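Local coordinates for protein xylosidase (Xanthomonas axonopodis pv. citri, PDB 6XN2) that probably hydrolyses beta-xylosidic linkages in xylo-oligosaccharides, as a family 43 glycoside hydrolase that binds xylose units in its central pocket, at residues A[278-283]-A[297-302]; A[51-56]-A[310-315]; A[161-166]-A[227-232]. One frame throughout, in Å; residues are numbered along the deposited sequence.

In the five-bladed beta-propeller of family 43, contact 1 lies within a blade, contact 2 closes the ring between the first and last blades, and contact 3 joins peripheral loops of neighbouring sheets, so together they tie the propeller within and between blades. Contact 2 sets strands 47-56 and 310-314, far apart in sequence, side by side; contacts 3 and 1 follow in that order inside the loop it closes. Contact 1, a hairpin end just before strand 310-314, is about 18 Å from contact 2 between centres and touches it where L298 CD1 meets I311 CD1 at 3.6 Å. The centre of contact 3 is about 24 Å from that of contact 2 and 29 Å from that of contact 1.

Contact 1: residues A[278-283]-A[297-302]; sequences HRICYA and VLLAPV
A classic beta bulge ends the antiparallel hairpin of strands 280-285 and 292-299 in one propeller blade, with I280 facing both L298 and L299. The evidence is a carbonyl gripped twice: I280 O accepts from L298 N at 2.7 Å and from L299 N at 3.1 Å. Both donors lie in the carbonyl plane, but their C=O...N angles differ, 159° for L298 and 136° for L299. In return I280 N donates to L299 O at 3.2 Å. Past the bulge C281 pairs with V297 instead, a one-residue shift in register.

I280 and L299 point to the same face of the sheet. With CG1 of I280 beside its own backbone N (chi1 -59°), the branch lies against L299 CB at 3.7 Å, while CG2 reaches L298 CD2. L298 CD1, on its other branch, meets Y282 CB at 3.9 Å; the phenol oxygen is engaged elsewhere, with I350 N. On the face of C281 and V297, the long R279 chain crosses V297 at about a right angle, bringing R279 NH1 to 3.4 Å from V297 CG2.

Beyond the strand pairing no direct backbone bond is made, and a water links the chains. H278 CB still rests on P301 CB at 3.9 Å, and the water donates to both H278 O and A300 O, each 2.7 Å from its oxygen.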
ATOM      1  N   HIS A 278      -7.017  11.037  -6.715  1.00 27.91           N
ATOM      2  CA  HIS A 278      -5.732  11.233  -6.105  1.00 27.11           C
ATOM      3  C   HIS A 278      -5.525  11.451  -4.644  1.00 30.10           C
ATOM      4  O   HIS A 278      -4.584  12.079  -4.286  1.00 28.96           O
ATOM      5  CB  HIS A 278      -4.984  12.296  -6.895  1.00 29.34           C
ATOM      6  CG  HIS A 278      -5.025  12.072  -8.360  1.00 28.21           C
ATOM      7  ND1 HIS A 278      -4.042  11.417  -9.049  1.00 28.77           N
ATOM      8  CD2 HIS A 278      -5.967  12.379  -9.264  1.00 32.09           C
ATOM      9  CE1 HIS A 278      -4.369  11.369 -10.319  1.00 29.59           C
ATOM     10  NE2 HIS A 278      -5.530  11.939 -10.469  1.00 28.56           N
ATOM     11  N   ARG A 279      -6.372  10.897  -3.807  1.00 24.81           N
ATOM     12  CA  ARG A 279      -6.165  11.017  -2.406  1.00 29.36           C
ATOM     13  C   ARG A 279      -5.991   9.743  -1.668  1.00 28.73           C
ATOM     14  O   ARG A 279      -6.323   8.723  -2.137  1.00 25.47           O
ATOM     15  CB  ARG A 279      -7.333  11.658  -1.724  1.00 31.97           C
ATOM     16  CG  ARG A 279      -8.220  12.488  -2.577  1.00 38.82           C
ATOM     17  CD  ARG A 279      -9.580  12.436  -1.946  1.00 53.15           C
ATOM     18  NE  ARG A 279     -10.546  13.064  -2.763  1.00 55.75           N
ATOM     19  CZ  ARG A 279     -11.749  13.405  -2.372  1.00 65.61           C
ATOM     20  NH1 ARG A 279     -12.160  13.166  -1.153  1.00 57.71           N
ATOM     21  NH2 ARG A 279     -12.542  14.000  -3.236  1.00 77.66           N
ATOM     22  N   ILE A 280      -5.438   9.871  -0.485  1.00 25.58           N
ATOM     23  CA  ILE A 280      -5.394   8.781   0.412  1.00 26.99           C
ATOM     24  C   ILE A 280      -6.519   9.125   1.360  1.00 30.48           C
ATOM     25  O   ILE A 280      -6.511  10.140   1.962  1.00 29.50           O
ATOM     26  CB  ILE A 280      -4.117   8.629   1.218  1.00 25.95           C
ATOM     27  CG1 ILE A 280      -2.925   8.458   0.315  1.00 30.00           C
ATOM     28  CG2 ILE A 280      -4.230   7.398   2.068  1.00 24.25           C
ATOM     29  CD1 ILE A 280      -2.998   7.271  -0.569  1.00 25.42           C
ATOM     30  N   CYS A 281      -7.524   8.285   1.417  1.00 27.73           N
ATOM     31  CA  CYS A 281      -8.645   8.469   2.315  1.00 25.59           C
ATOM     32  C   CYS A 281      -8.600   7.453   3.439  1.00 27.63           C
ATOM     33  O   CYS A 281      -7.891   6.557   3.359  1.00 27.50           O
ATOM     34  CB  CYS A 281      -9.935   8.290   1.563  1.00 25.45           C
ATOM     35  SG  CYS A 281     -10.351   9.663   0.499  1.00 29.63           S
ATOM     36  N   TYR A 282      -9.337   7.634   4.503  1.00 29.92           N
ATOM     37  CA  TYR A 282      -9.367   6.623   5.541  1.00 28.22           C
ATOM     38  C   TYR A 282     -10.769   6.444   6.098  1.00 32.78           C
ATOM     39  O   TYR A 282     -11.637   7.314   5.966  1.00 27.26           O
ATOM     40  CB  TYR A 282      -8.366   6.948   6.666  1.00 28.65           C
ATOM     41  CG  TYR A 282      -8.795   8.037   7.624  1.00 32.06           C
ATOM     42  CD1 TYR A 282      -8.798   9.372   7.232  1.00 30.63           C
ATOM     43  CD2 TYR A 282      -9.168   7.735   8.927  1.00 31.06           C
ATOM     44  CE1 TYR A 282      -9.182  10.372   8.107  1.00 32.75           C
ATOM     45  CE2 TYR A 282      -9.555   8.727   9.808  1.00 32.42           C
ATOM     46  CZ  TYR A 282      -9.556  10.043   9.396  1.00 36.09           C
ATOM     47  OH  TYR A 282      -9.944  11.040  10.264  1.00 36.14           O
ATOM     48  N   ALA A 283     -10.971   5.273   6.687  1.00 27.69           N
ATOM     49  CA  ALA A 283     -12.231   4.880   7.299  1.00 30.67           C
ATOM     50  C   ALA A 283     -11.922   4.078   8.557  1.00 27.84           C
ATOM     51  O   ALA A 283     -10.827   3.533   8.692  1.00 28.43           O
ATOM     52  CB  ALA A 283     -13.069   4.061   6.332  1.00 27.55           C
ATOM     53  N   VAL A 297     -10.154  12.639   4.079  1.00 30.05           N
ATOM     54  CA  VAL A 297      -8.937  12.606   3.315  1.00 29.74           C
ATOM     55  C   VAL A 297      -7.743  12.696   4.231  1.00 35.50           C
ATOM     56  O   VAL A 297      -7.658  13.546   5.050  1.00 30.99           O
ATOM     57  CB  VAL A 297      -8.878  13.776   2.334  1.00 33.98           C
ATOM     58  CG1 VAL A 297      -7.592  13.806   1.587  1.00 34.66           C
ATOM     59  CG2 VAL A 297     -10.033  13.752   1.378  1.00 35.20           C
ATOM     60  N   LEU A 298      -6.803  11.813   4.019  1.00 31.96           N
ATOM     61  CA  LEU A 298      -5.625  11.712   4.853  1.00 30.85           C
ATOM     62  C   LEU A 298      -4.419  12.361   4.163  1.00 31.27           C
ATOM     63  O   LEU A 298      -3.600  13.024   4.802  1.00 32.28           O
ATOM     64  CB  LEU A 298      -5.377  10.236   5.161  1.00 31.43           C
ATOM     65  CG  LEU A 298      -4.315   9.809   6.152  1.00 32.47           C
ATOM     66  CD1 LEU A 298      -4.826   8.563   6.841  1.00 30.40           C
ATOM     67  CD2 LEU A 298      -3.026   9.523   5.421  1.00 37.39           C
ATOM     68  N   LEU A 299      -4.359  12.218   2.865  1.00 29.65           N
ATOM     69  CA  LEU A 299      -3.325  12.828   2.096  1.00 31.24           C
ATOM     70  C   LEU A 299      -3.926  13.498   0.893  1.00 30.06           C
ATOM     71  O   LEU A 299      -4.581  12.885   0.136  1.00 28.20           O
ATOM     72  CB  LEU A 299      -2.265  11.822   1.654  1.00 28.75           C
ATOM     73  CG  LEU A 299      -1.053  12.308   0.865  1.00 31.54           C
ATOM     74  CD1 LEU A 299      -0.180  13.254   1.647  1.00 27.65           C
ATOM     75  CD2 LEU A 299      -0.214  11.170   0.341  1.00 27.48           C
ATOM     76  N   ALA A 300      -3.523  14.722   0.630  1.00 30.54           N
ATOM     77  CA  ALA A 300      -3.944  15.420  -0.562  1.00 31.96           C
ATOM     78  C   ALA A 300      -3.143  14.947  -1.766  1.00 31.71           C
ATOM     79  O   ALA A 300      -2.166  14.269  -1.656  1.00 25.31           O
ATOM     80  CB  ALA A 300      -3.785  16.902  -0.388  1.00 30.50           C
ATOM     81  N   PRO A 301      -3.568  15.348  -2.950  1.00 30.80           N
ATOM     82  CA  PRO A 301      -2.899  14.874  -4.144  1.00 28.72           C
ATOM     83  C   PRO A 301      -1.424  15.122  -4.252  1.00 28.19           C
ATOM     84  O   PRO A 301      -0.974  16.160  -3.925  1.00 28.96           O
ATOM     85  CB  PRO A 301      -3.658  15.576  -5.255  1.00 28.04           C
ATOM     86  CG  PRO A 301      -4.992  15.818  -4.701  1.00 27.70           C
ATOM     87  CD  PRO A 301      -4.782  16.099  -3.266  1.00 31.21           C
ATOM     88  N   VAL A 302      -0.710  14.131  -4.724  1.00 27.71           N
ATOM     89  CA  VAL A 302       0.729  14.227  -4.928  1.00 25.55           C
ATOM     90  C   VAL A 302       1.049  14.397  -6.410  1.00 29.03           C
ATOM     91  O   VAL A 302       0.190  14.159  -7.262  1.00 26.81           O
ATOM     92  CB  VAL A 302       1.456  12.978  -4.402  1.00 27.57           C
ATOM     93  CG1 VAL A 302       1.332  12.881  -2.878  1.00 27.64           C
ATOM     94  CG2 VAL A 302       0.888  11.724  -5.067  1.00 28.83           C
TER
HETATM   95  O   HOH W   1      -1.755  11.747  -7.124  1.00 25.54           O
HETATM   96  O   HOH W   2      -2.391  11.790  -2.792  1.00 29.19           O

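Contact 2: residues A[51-56]-A[310-315]; sequences PSAHVF and SICLFQ. With GOL (glycerol), chain K.
S310 reaches across to the backbone of P51 and A53 and makes the tight end of this contact. Its OG donates to P51 O at 2.7 Å and accepts from A53 N at 2.9 Å, so one hydroxyl uses both its proton and its oxygen on the opposite strand. A chi1 of 62°, which sets OG between the backbone N and the carbonyl carbon, turns the hydroxyl into this gap. The approach to P51 O is from above, the donor standing 44° out of the carbonyl plane. Next along, A53 CB packs against C312 CB at 3.8 Å, in buried surroundings that F321 helps to form.

The two segments run nearly parallel, at 15°, with axes 6.1 Å apart, yet share no main-chain hydrogen bond. Each is paired within its own sheet instead: S52 and H54 with Y63 and Y61, S310 and C312 with F321 and Y319. This is consistent with two innermost strands meeting where the first and last blades of the propeller close the ring, joined by a side-chain hydroxyl bonded to main chain, and by side-chain packing. D50, of the xylose pocket, lies in the same strand, 47-56, just before this segment.

Toward solvent the strands spread, from 5.2 Å between the CA atoms of S52 and S310 to 6.6 Å between those of V55 and F314, and V55 and L313 are exposed. V55 CG2 touches L313 O at 3.2 Å and crosses to F314 CD1. A glycerol, probably from the crystallisation liquor, lies across this end: its O3 meets the H54 ring at its edge, near the ring plane, hydrogen-bonded to ND1 at 3.1 Å. NE2, across the same ring, is bonded to D121. At the glycerol's other end, O1 makes only a weak bond to L313 O.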
ATOM      1  N   PRO A  51       5.546   2.807  -0.274  1.00 28.51           N
ATOM      2  CA  PRO A  51       6.318   2.430   0.917  1.00 26.59           C
ATOM      3  C   PRO A  51       5.489   1.699   1.974  1.00 26.34           C
ATOM      4  O   PRO A  51       4.452   2.206   2.394  1.00 28.03           O
ATOM      5  CB  PRO A  51       6.808   3.778   1.445  1.00 28.20           C
ATOM      6  CG  PRO A  51       5.740   4.740   1.028  1.00 26.49           C
ATOM      7  CD  PRO A  51       5.218   4.245  -0.296  1.00 27.51           C
ATOM      8  N   SER A  52       5.965   0.572   2.447  1.00 26.65           N
ATOM      9  CA  SER A  52       5.314  -0.133   3.519  1.00 26.36           C
ATOM     10  C   SER A  52       6.273  -0.114   4.692  1.00 29.82           C
ATOM     11  O   SER A  52       7.231  -0.797   4.691  1.00 27.47           O
ATOM     12  CB  SER A  52       4.985  -1.546   3.101  1.00 28.60           C
ATOM     13  OG  SER A  52       3.847  -1.605   2.305  1.00 27.02           O
ATOM     14  N   ALA A  53       5.956   0.691   5.691  1.00 25.76           N
ATOM     15  CA  ALA A  53       6.867   0.866   6.835  1.00 29.82           C
ATOM     16  C   ALA A  53       6.471  -0.017   8.006  1.00 30.65           C
ATOM     17  O   ALA A  53       5.310  -0.088   8.327  1.00 23.83           O
ATOM     18  CB  ALA A  53       6.895   2.300   7.246  1.00 31.48           C
ATOM     19  N   HIS A  54       7.472  -0.649   8.603  1.00 28.92           N
ATOM     20  CA  HIS A  54       7.237  -1.505   9.785  1.00 31.30           C
ATOM     21  C   HIS A  54       8.358  -1.295  10.798  1.00 29.62           C
ATOM     22  O   HIS A  54       9.435  -0.975  10.403  1.00 24.60           O
ATOM     23  CB  HIS A  54       7.226  -2.968   9.363  1.00 28.80           C
ATOM     24  CG  HIS A  54       6.052  -3.348   8.544  1.00 29.42           C
ATOM     25  ND1 HIS A  54       4.959  -3.924   9.081  1.00 28.22           N
ATOM     26  CD2 HIS A  54       5.812  -3.248   7.233  1.00 28.67           C
ATOM     27  CE1 HIS A  54       4.089  -4.152   8.143  1.00 32.46           C
ATOM     28  NE2 HIS A  54       4.578  -3.740   7.017  1.00 27.34           N
ATOM     29  N   VAL A  55       8.043  -1.475  12.067  1.00 27.02           N
ATOM     30  CA  VAL A  55       9.083  -1.442  13.121  1.00 30.73           C
ATOM     31  C   VAL A  55       9.354  -2.898  13.472  1.00 30.83           C
ATOM     32  O   VAL A  55       8.506  -3.509  14.084  1.00 29.11           O
ATOM     33  CB  VAL A  55       8.664  -0.654  14.364  1.00 32.83           C
ATOM     34  CG1 VAL A  55       9.643  -0.904  15.484  1.00 31.63           C
ATOM     35  CG2 VAL A  55       8.562   0.824  14.075  1.00 29.11           C
ATOM     36  N   PHE A  56      10.481  -3.401  13.004  1.00 31.74           N
ATOM     37  CA  PHE A  56      10.906  -4.786  13.266  1.00 30.51           C
ATOM     38  C   PHE A  56      12.238  -4.719  13.993  1.00 35.36           C
ATOM     39  O   PHE A  56      13.087  -3.969  13.609  1.00 31.52           O
ATOM     40  CB  PHE A  56      11.136  -5.531  11.959  1.00 30.26           C
ATOM     41  CG  PHE A  56       9.897  -5.800  11.157  1.00 30.03           C
ATOM     42  CD1 PHE A  56       8.678  -5.976  11.773  1.00 30.78           C
ATOM     43  CD2 PHE A  56       9.948  -5.882   9.787  1.00 29.16           C
ATOM     44  CE1 PHE A  56       7.539  -6.223  11.033  1.00 29.68           C
ATOM     45  CE2 PHE A  56       8.808  -6.135   9.055  1.00 28.24           C
ATOM     46  CZ  PHE A  56       7.612  -6.317   9.679  1.00 27.73           C
ATOM     47  N   SER A 310       1.833   4.113   3.560  1.00 25.47           N
ATOM     48  CA  SER A 310       1.621   3.321   4.754  1.00 28.91           C
ATOM     49  C   SER A 310       1.615   4.253   5.958  1.00 28.17           C
ATOM     50  O   SER A 310       2.033   5.408   5.863  1.00 29.62           O
ATOM     51  CB  SER A 310       2.677   2.223   4.891  1.00 27.46           C
ATOM     52  OG  SER A 310       3.982   2.747   5.017  1.00 26.00           O
ATOM     53  N   ILE A 311       1.115   3.748   7.077  1.00 28.81           N
ATOM     54  CA  ILE A 311       1.073   4.504   8.320  1.00 27.10           C
ATOM     55  C   ILE A 311       1.687   3.665   9.431  1.00 29.99           C
ATOM     56  O   ILE A 311       1.263   2.531   9.679  1.00 29.72           O
ATOM     57  CB  ILE A 311      -0.364   4.903   8.688  1.00 25.02           C
ATOM     58  CG1 ILE A 311      -0.920   5.898   7.667  1.00 25.87           C
ATOM     59  CG2 ILE A 311      -0.414   5.461  10.108  1.00 28.92           C
ATOM     60  CD1 ILE A 311      -2.414   6.103   7.776  1.00 28.10           C
ATOM     61  N   CYS A 312       2.703   4.213  10.079  1.00 26.36           N
ATOM     62  CA  CYS A 312       3.470   3.384  11.031  1.00 30.21           C
ATOM     63  C   CYS A 312       3.923   4.186  12.246  1.00 33.78           C
ATOM     64  O   CYS A 312       4.331   5.309  12.086  1.00 29.72           O
ATOM     65  CB  CYS A 312       4.711   2.888  10.309  1.00 30.22           C
ATOM     66  SG  CYS A 312       5.782   1.839  11.308  1.00 32.84           S
ATOM     67  N   LEU A 313       3.835   3.578  13.414  1.00 30.88           N
ATOM     68  CA  LEU A 313       4.275   4.224  14.665  1.00 35.70           C
ATOM     69  C   LEU A 313       5.735   3.864  14.912  1.00 34.60           C
ATOM     70  O   LEU A 313       6.051   2.697  14.895  1.00 36.15           O
ATOM     71  CB  LEU A 313       3.393   3.714  15.800  1.00 34.58           C
ATOM     72  CG  LEU A 313       3.742   4.213  17.195  1.00 34.90           C
ATOM     73  CD1 LEU A 313       3.672   5.719  17.257  1.00 36.75           C
ATOM     74  CD2 LEU A 313       2.814   3.599  18.213  1.00 36.30           C
ATOM     75  N   PHE A 314       6.577   4.873  15.085  1.00 34.83           N
ATOM     76  CA  PHE A 314       7.996   4.693  15.377  1.00 36.26           C
ATOM     77  C   PHE A 314       8.336   5.520  16.614  1.00 38.32           C
ATOM     78  O   PHE A 314       8.372   6.747  16.548  1.00 35.66           O
ATOM     79  CB  PHE A 314       8.858   5.123  14.189  1.00 34.32           C
ATOM     80  CG  PHE A 314      10.288   4.653  14.262  1.00 34.65           C
ATOM     81  CD1 PHE A 314      10.655   3.612  15.100  1.00 34.81           C
ATOM     82  CD2 PHE A 314      11.261   5.250  13.479  1.00 33.99           C
ATOM     83  CE1 PHE A 314      11.971   3.176  15.157  1.00 34.49           C
ATOM     84  CE2 PHE A 314      12.577   4.824  13.535  1.00 35.94           C
ATOM     85  CZ  PHE A 314      12.932   3.785  14.373  1.00 34.06           C
ATOM     86  N   GLN A 315       8.544   4.870  17.738  1.00 38.95           N
ATOM     87  CA  GLN A 315       8.817   5.546  18.981  1.00 38.05           C
ATOM     88  C   GLN A 315       7.753   6.598  19.352  1.00 40.25           C
ATOM     89  O   GLN A 315       6.611   6.283  19.574  1.00 36.04           O
ATOM     90  CB  GLN A 315      10.261   6.073  19.050  1.00 36.12           C
ATOM     91  CG  GLN A 315      11.312   4.986  18.938  1.00 38.62           C
ATOM     92  CD  GLN A 315      12.745   5.434  19.160  1.00 43.64           C
ATOM     93  OE1 GLN A 315      12.999   6.536  19.542  1.00 43.96           O
ATOM     94  NE2 GLN A 315      13.668   4.555  18.921  1.00 39.29           N
TER
HETATM   95  C1  GOL K 408       4.933  -1.361  12.961  1.00 29.64           C
HETATM   96  O1  GOL K 408       5.014  -0.357  13.980  1.00 42.28           O
HETATM   97  C2  GOL K 408       4.451  -2.699  13.475  1.00 27.08           C
HETATM   98  O2  GOL K 408       3.040  -2.770  13.619  1.00 45.38           O
HETATM   99  C3  GOL K 408       4.982  -3.880  12.724  1.00 33.46           C
HETATM  100  O3  GOL K 408       4.003  -4.523  11.929  1.00 34.61           O

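Contact 3: residues A[161-166]-A[227-232]; sequences QPIAGT and IDLAEP
This is a partly buried contact between two irregular loops on the rim of the propeller, where I163 and L229 pack together and waters fill in for direct polar bonds. Segment 161-166 belongs to the connection from strand 157-158 of one sheet to strand 172-175 of the next, and contains a type II beta turn from I163 to T166. Segment 227-232 lies in the loop between strands 218-221 and 234-239 of that second sheet.

T166 N closes the turn by donating to I163 O, and T166 OG1 adds a second bond to the same carbonyl oxygen at 2.7 Å, tilted 16° from the carbonyl plane. G165, at the third position, has a positive phi of 95°, as this turn type commonly does. A beta-carbon on G165 would point at segment 227-232 and fall about 3.0 Å from L229 CD1, a clash. That same CD1 packs 3.6 Å from A164 O.

The apolar part is small: I163 CG2 meets both CG and CD2 of L229 at 3.9 Å, the two side chains crossing at about a right angle. CG1, the other branch of I163, faces I227 O. Chi1 of -49° places L229 CG beside its own backbone N and directs the isobutyl group at the turn. V146 of strand 142-149 touches both I163 and I227, while L183 of strand 181-185 touches L229 and T166, which brings in one strand from each of the two sheets.

No hydrogen bond spans the loops directly; two waters do so around A164. One accepts from L229 N at 2.7 Å and donates to A164 O at 2.8 Å. The second accepts from A164 N at 3.0 Å and donates to D228 OD1 at 2.7 Å, while OD2 of that carboxylate forms a salt bridge with R225.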
ATOM      1  N   GLN A 161       4.948 -21.059  -5.855  1.00 30.76           N
ATOM      2  CA  GLN A 161       3.602 -20.702  -6.313  1.00 33.08           C
ATOM      3  C   GLN A 161       3.076 -19.507  -5.524  1.00 29.42           C
ATOM      4  O   GLN A 161       3.554 -19.248  -4.414  1.00 27.58           O
ATOM      5  CB  GLN A 161       2.654 -21.894  -6.164  1.00 32.01           C
ATOM      6  CG  GLN A 161       2.910 -23.012  -7.147  1.00 33.96           C
ATOM      7  CD  GLN A 161       2.386 -24.354  -6.664  1.00 48.69           C
ATOM      8  OE1 GLN A 161       1.412 -24.436  -5.902  1.00 44.11           O
ATOM      9  NE2 GLN A 161       3.040 -25.420  -7.106  1.00 52.46           N
ATOM     10  N   PRO A 162       2.084 -18.813  -6.051  1.00 27.51           N
ATOM     11  CA  PRO A 162       1.511 -17.701  -5.319  1.00 28.99           C
ATOM     12  C   PRO A 162       0.568 -18.146  -4.215  1.00 29.32           C
ATOM     13  O   PRO A 162       0.214 -19.282  -4.130  1.00 32.72           O
ATOM     14  CB  PRO A 162       0.745 -16.945  -6.394  1.00 29.35           C
ATOM     15  CG  PRO A 162       0.373 -17.956  -7.359  1.00 31.64           C
ATOM     16  CD  PRO A 162       1.509 -18.931  -7.383  1.00 31.22           C
ATOM     17  N   ILE A 163       0.157 -17.239  -3.374  1.00 26.02           N
ATOM     18  CA  ILE A 163      -0.735 -17.602  -2.314  1.00 26.21           C
ATOM     19  C   ILE A 163      -2.101 -17.975  -2.856  1.00 27.77           C
ATOM     20  O   ILE A 163      -2.692 -17.232  -3.567  1.00 28.22           O
ATOM     21  CB  ILE A 163      -0.869 -16.488  -1.295  1.00 25.52           C
ATOM     22  CG1 ILE A 163       0.493 -16.190  -0.697  1.00 30.08           C
ATOM     23  CG2 ILE A 163      -1.853 -16.873  -0.225  1.00 26.70           C
ATOM     24  CD1 ILE A 163       0.577 -14.928   0.101  1.00 28.56           C
ATOM     25  N   ALA A 164      -2.588 -19.148  -2.514  1.00 28.55           N
ATOM     26  CA  ALA A 164      -3.875 -19.550  -3.005  1.00 27.51           C
ATOM     27  C   ALA A 164      -4.947 -18.682  -2.429  1.00 26.73           C
ATOM     28  O   ALA A 164      -4.933 -18.417  -1.286  1.00 29.37           O
ATOM     29  CB  ALA A 164      -4.146 -20.997  -2.673  1.00 26.96           C
ATOM     30  N   GLY A 165      -5.873 -18.273  -3.254  1.00 25.98           N
ATOM     31  CA  GLY A 165      -6.947 -17.438  -2.818  1.00 27.37           C
ATOM     32  C   GLY A 165      -6.655 -15.979  -3.049  1.00 28.48           C
ATOM     33  O   GLY A 165      -7.459 -15.157  -2.751  1.00 27.30           O
ATOM     34  N   THR A 166      -5.471 -15.694  -3.561  1.00 26.81           N
ATOM     35  CA  THR A 166      -5.111 -14.349  -3.848  1.00 25.39           C
ATOM     36  C   THR A 166      -5.199 -14.095  -5.314  1.00 28.52           C
ATOM     37  O   THR A 166      -5.173 -14.944  -6.118  1.00 23.95           O
ATOM     38  CB  THR A 166      -3.748 -13.929  -3.320  1.00 25.78           C
ATOM     39  OG1 THR A 166      -2.727 -14.589  -4.039  1.00 24.24           O
ATOM     40  CG2 THR A 166      -3.647 -14.227  -1.878  1.00 26.10           C
ATOM     41  N   ILE A 227       2.282 -18.269   5.007  1.00 29.65           N
ATOM     42  CA  ILE A 227       2.395 -18.289   3.550  1.00 27.04           C
ATOM     43  C   ILE A 227       1.091 -18.766   2.893  1.00 28.66           C
ATOM     44  O   ILE A 227       0.999 -18.855   1.668  1.00 28.98           O
ATOM     45  CB  ILE A 227       3.565 -19.177   3.095  1.00 30.43           C
ATOM     46  CG1 ILE A 227       3.305 -20.633   3.480  1.00 33.01           C
ATOM     47  CG2 ILE A 227       4.875 -18.685   3.697  1.00 30.62           C
ATOM     48  CD1 ILE A 227       4.392 -21.560   3.024  1.00 34.59           C
ATOM     49  N   ASP A 228       0.084 -18.975   3.719  1.00 28.79           N
ATOM     50  CA  ASP A 228      -1.244 -19.378   3.217  1.00 28.83           C
ATOM     51  C   ASP A 228      -2.317 -18.596   3.957  1.00 28.18           C
ATOM     52  O   ASP A 228      -2.092 -18.221   5.061  1.00 27.37           O
ATOM     53  CB  ASP A 228      -1.514 -20.856   3.470  1.00 28.69           C
ATOM     54  CG  ASP A 228      -0.636 -21.777   2.668  1.00 35.89           C
ATOM     55  OD1 ASP A 228      -0.491 -21.563   1.502  1.00 38.35           O
ATOM     56  OD2 ASP A 228      -0.143 -22.707   3.234  1.00 46.49           O
ATOM     57  N   LEU A 229      -3.455 -18.389   3.323  1.00 26.86           N
ATOM     58  CA  LEU A 229      -4.554 -17.771   3.994  1.00 23.97           C
ATOM     59  C   LEU A 229      -5.184 -18.799   4.897  1.00 30.34           C
ATOM     60  O   LEU A 229      -5.140 -19.946   4.626  1.00 28.02           O
ATOM     61  CB  LEU A 229      -5.618 -17.319   3.013  1.00 28.64           C
ATOM     62  CG  LEU A 229      -5.190 -16.528   1.813  1.00 27.93           C
ATOM     63  CD1 LEU A 229      -6.423 -16.105   1.072  1.00 25.80           C
ATOM     64  CD2 LEU A 229      -4.411 -15.340   2.262  1.00 25.77           C
ATOM     65  N   ALA A 230      -5.796 -18.364   5.966  1.00 29.76           N
ATOM     66  CA  ALA A 230      -6.472 -19.299   6.848  1.00 30.60           C
ATOM     67  C   ALA A 230      -7.927 -19.450   6.481  1.00 33.51           C
ATOM     68  O   ALA A 230      -8.608 -20.255   7.042  1.00 27.57           O
ATOM     69  CB  ALA A 230      -6.356 -18.869   8.267  1.00 29.69           C
ATOM     70  N   GLU A 231      -8.372 -18.665   5.517  1.00 29.85           N
ATOM     71  CA  GLU A 231      -9.734 -18.677   5.066  1.00 28.95           C
ATOM     72  C   GLU A 231      -9.838 -17.956   3.741  1.00 29.55           C
ATOM     73  O   GLU A 231      -9.005 -17.180   3.427  1.00 30.97           O
ATOM     74  CB  GLU A 231     -10.565 -17.900   6.061  1.00 29.57           C
ATOM     75  CG  GLU A 231     -10.286 -16.409   5.993  1.00 32.29           C
ATOM     76  CD  GLU A 231     -10.785 -15.630   7.155  1.00 35.32           C
ATOM     77  OE1 GLU A 231     -11.701 -16.086   7.792  1.00 36.79           O
ATOM     78  OE2 GLU A 231     -10.289 -14.553   7.408  1.00 31.64           O
ATOM     79  N   PRO A 232     -10.924 -18.162   2.985  1.00 31.93           N
ATOM     80  CA  PRO A 232     -11.148 -17.381   1.761  1.00 29.52           C
ATOM     81  C   PRO A 232     -11.308 -15.898   2.102  1.00 30.23           C
ATOM     82  O   PRO A 232     -11.841 -15.575   3.169  1.00 27.83           O
ATOM     83  CB  PRO A 232     -12.448 -17.963   1.188  1.00 31.18           C
ATOM     84  CG  PRO A 232     -12.614 -19.290   1.848  1.00 32.84           C
ATOM     85  CD  PRO A 232     -11.977 -19.168   3.200  1.00 35.36           C
TER
HETATM   86  O   HOH W   3      -3.787 -19.635   0.943  1.00 26.76           O
HETATM   87  O   HOH W   4      -0.924 -21.267  -1.173  1.00 33.55           O